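Putative phosphatase (Bacteroides thetaiotaomicron, PDB 3KYA) probably acts as a phosphatase and binds zinc ions, pairing an IPT/TIG domain with a domain of four- and five-stranded antiparallel sheets. Local coordinates at residues A192-I197 with A204-V209. Numbering follows the deposited sequence. Where two conformers were deposited one is given.
With ZN (zinc ion), chain B.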
loop_
_atom_site.group_PDB
_atom_site.type_symbol
_atom_site.label_atom_id
_atom_site.label_comp_id
_atom_site.label_asym_id
_atom_site.label_seq_id
_atom_site.Cartn_x
_atom_site.Cartn_y
_atom_site.Cartn_z
ATOM N N ALA A 192 29.695 -3.533 -15.626
ATOM C CA ALA A 192 29.063 -4.846 -15.558
ATOM C C ALA A 192 30.173 -5.901 -15.546
ATOM O O ALA A 192 31.358 -5.565 -15.694
ATOM C CB ALA A 192 28.081 -5.075 -16.734
ATOM N N PHE A 193 29.795 -7.154 -15.321
ATOM C CA PHE A 193 30.736 -8.281 -15.283
ATOM C C PHE A 193 30.175 -9.462 -16.075
ATOM O O PHE A 193 28.962 -9.698 -16.056
ATOM C CB PHE A 193 31.016 -8.718 -13.836
ATOM C CG PHE A 193 31.700 -7.664 -12.996
ATOM C CD1 PHE A 193 30.961 -6.731 -12.293
ATOM C CD2 PHE A 193 33.083 -7.620 -12.887
ATOM C CE1 PHE A 193 31.586 -5.752 -11.524
ATOM C CE2 PHE A 193 33.714 -6.638 -12.115
ATOM C CZ PHE A 193 32.954 -5.702 -11.436
ATOM N N ASN A 194 31.035 -10.226 -16.757
ATOM C CA ASN A 194 30.548 -11.396 -17.491
ATOM C C ASN A 194 30.108 -12.528 -16.566
ATOM O O ASN A 194 30.608 -12.661 -15.440
ATOM C CB ASN A 194 31.619 -11.960 -18.446
ATOM C CG ASN A 194 32.783 -12.606 -17.703
ATOM O OD1 ASN A 194 33.555 -11.927 -17.043
ATOM N ND2 ASN A 194 32.922 -13.920 -17.838
ATOM N N LYS A 195 29.153 -13.330 -17.028
ATOM C CA LYS A 195 28.793 -14.572 -16.350
ATOM C C LYS A 195 29.768 -15.604 -16.920
ATOM O O LYS A 195 30.284 -15.391 -18.020
ATOM C CB LYS A 195 27.372 -15.034 -16.681
ATOM C CG LYS A 195 26.220 -14.156 -16.149
ATOM C CD LYS A 195 26.198 -14.053 -14.627
ATOM C CE LYS A 195 26.030 -15.419 -13.945
ATOM N NZ LYS A 195 26.112 -15.311 -12.466
ATOM N N LYS A 196 30.017 -16.708 -16.218
ATOM C CA LYS A 196 30.913 -17.755 -16.736
ATOM C C LYS A 196 30.528 -18.152 -18.156
ATOM O O LYS A 196 29.344 -18.283 -18.469
ATOM C CB LYS A 196 30.899 -19.012 -15.847
ATOM C CG LYS A 196 31.658 -20.210 -16.461
ATOM C CD LYS A 196 31.965 -21.333 -15.471
ATOM C CE LYS A 196 30.754 -22.199 -15.134
ATOM N NZ LYS A 196 31.092 -23.155 -14.038
ATOM N N ILE A 197 31.531 -18.328 -19.018
ATOM C CA ILE A 197 31.312 -18.780 -20.388
ATOM C C ILE A 197 32.138 -20.050 -20.524
ATOM O O ILE A 197 33.376 -20.000 -20.515
ATOM C CB ILE A 197 31.722 -17.741 -21.455
ATOM C CG1 ILE A 197 30.940 -16.441 -21.283
ATOM C CG2 ILE A 197 31.463 -18.288 -22.861
ATOM C CD1 ILE A 197 31.442 -15.328 -22.179
ATOM N N ALA A 204 32.911 -13.469 -13.768
ATOM C CA ALA A 204 33.447 -12.127 -13.463
ATOM C C ALA A 204 34.953 -11.959 -13.691
ATOM O O ALA A 204 35.608 -11.173 -13.010
ATOM C CB ALA A 204 33.065 -11.704 -12.028
ATOM N N GLU A 205 35.491 -12.679 -14.673
ATOM C CA GLU A 205 36.890 -12.546 -15.040
ATOM C C GLU A 205 37.075 -11.221 -15.784
ATOM O O GLU A 205 38.189 -10.693 -15.858
ATOM C CB GLU A 205 37.341 -13.732 -15.909
ATOM C CG GLU A 205 38.833 -13.708 -16.223
ATOM C CD GLU A 205 39.366 -14.964 -16.935
ATOM O OE1 GLU A 205 38.575 -15.859 -17.334
ATOM O OE2 GLU A 205 40.613 -15.034 -17.101
ATOM N N TYR A 206 35.982 -10.686 -16.338
ATOM C CA TYR A 206 36.024 -9.433 -17.078
ATOM C C TYR A 206 35.027 -8.381 -16.592
ATOM O O TYR A 206 33.834 -8.665 -16.407
ATOM C CB TYR A 206 35.753 -9.696 -18.562
ATOM C CG TYR A 206 36.763 -10.642 -19.188
ATOM C CD1 TYR A 206 36.604 -12.020 -19.090
ATOM C CD2 TYR A 206 37.891 -10.156 -19.842
ATOM C CE1 TYR A 206 37.537 -12.894 -19.642
ATOM C CE2 TYR A 206 38.832 -11.022 -20.391
ATOM C CZ TYR A 206 38.645 -12.388 -20.290
ATOM O OH TYR A 206 39.574 -13.252 -20.834
HETATM N N MSE A 207 35.543 -7.170 -16.408
HETATM C CA MSE A 207 34.742 -5.987 -16.116
HETATM C C MSE A 207 34.413 -5.393 -17.474
HETATM O O MSE A 207 35.312 -5.230 -18.304
HETATM C CB MSE A 207 35.532 -4.986 -15.275
HETATM C CG MSE A 207 34.737 -3.725 -14.901
HETATM SE SE MSE A 207 35.792 -2.363 -13.983
HETATM C CE MSE A 207 36.003 -3.158 -12.199
ATOM N N ILE A 208 33.133 -5.093 -17.704
ATOM C CA ILE A 208 32.646 -4.557 -18.971
ATOM C C ILE A 208 32.218 -3.118 -18.706
ATOM O O ILE A 208 31.326 -2.876 -17.890
ATOM C CB ILE A 208 31.485 -5.424 -19.515
ATOM C CG1 ILE A 208 31.975 -6.865 -19.769
ATOM C CG2 ILE A 208 30.904 -4.809 -20.798
ATOM C CD1 ILE A 208 30.879 -7.918 -19.867
ATOM N N VAL A 209 32.867 -2.176 -19.381
ATOM C CA VAL A 209 32.687 -0.756 -19.145
ATOM C C VAL A 209 32.160 0.002 -20.356
ATOM O O VAL A 209 32.792 -0.003 -21.422
ATOM C CB VAL A 209 34.034 -0.117 -18.740
ATOM C CG1 VAL A 209 33.879 1.386 -18.524
ATOM C CG2 VAL A 209 34.595 -0.800 -17.496
HETATM ZN ZN ZN B . 41.003 -17.322 -17.005
#
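Ala192 and Phe193 pair with Ile208 and Met207 in an antiparallel contact at the loop end of two neighbouring strands, 188-193 and 206-211. Ala192 and Ile208 form a hydrogen-bonded pair. Ile208 N donates to Ala192 O at 2.7 Å, and Ala192 N returns a bond to Ile208 O. Phe193 and Met207 are the next, non-hydrogen-bonded pair. Their side chains lie side by side and point the same way, with Phe193 CE2 4.0 Å from Met207 CB. The selenomethionine methyl CE bends back to CZ of the same ring. Phe193 CB also meets Ala204 CB at 4.0 Å.

The two strands are the first pair of a four-stranded antiparallel sheet, strand 188-193 at its edge. Several such sheets follow one another along the chain, an arrangement consistent with a beta-propeller. Strand 220-227 pairs with the other side of 206-211.

Beyond the strands, Asn194 holds the mouth of the connecting loop. Its N donates to Tyr206 O at 3.2 Å, and its O accepts from Ala204 N. CG lies between the backbone N and the carbonyl carbon (chi1 69°), and the rotation about CB-CG (chi2 -68°) then puts OD1 2.8 Å from Tyr206 N. The same OD1 lies in plane at the edge of the Tyr206 ring. ND2 bonds to Lys195 O and to Asp202 O within the loop. With an alanine here the amide is gone, and Tyr206 N is likely to lose its acceptor while Lys195 O and Asp202 O lose their shared donor.

The Glu205 side chain is extended (CG anti to the backbone N, chi1 -175°), and its OE2 binds a zinc ion at 2.3 Å. OE1 accepts a hydrogen bond from Asp202 N. Asp202 is also a zinc-binding residue.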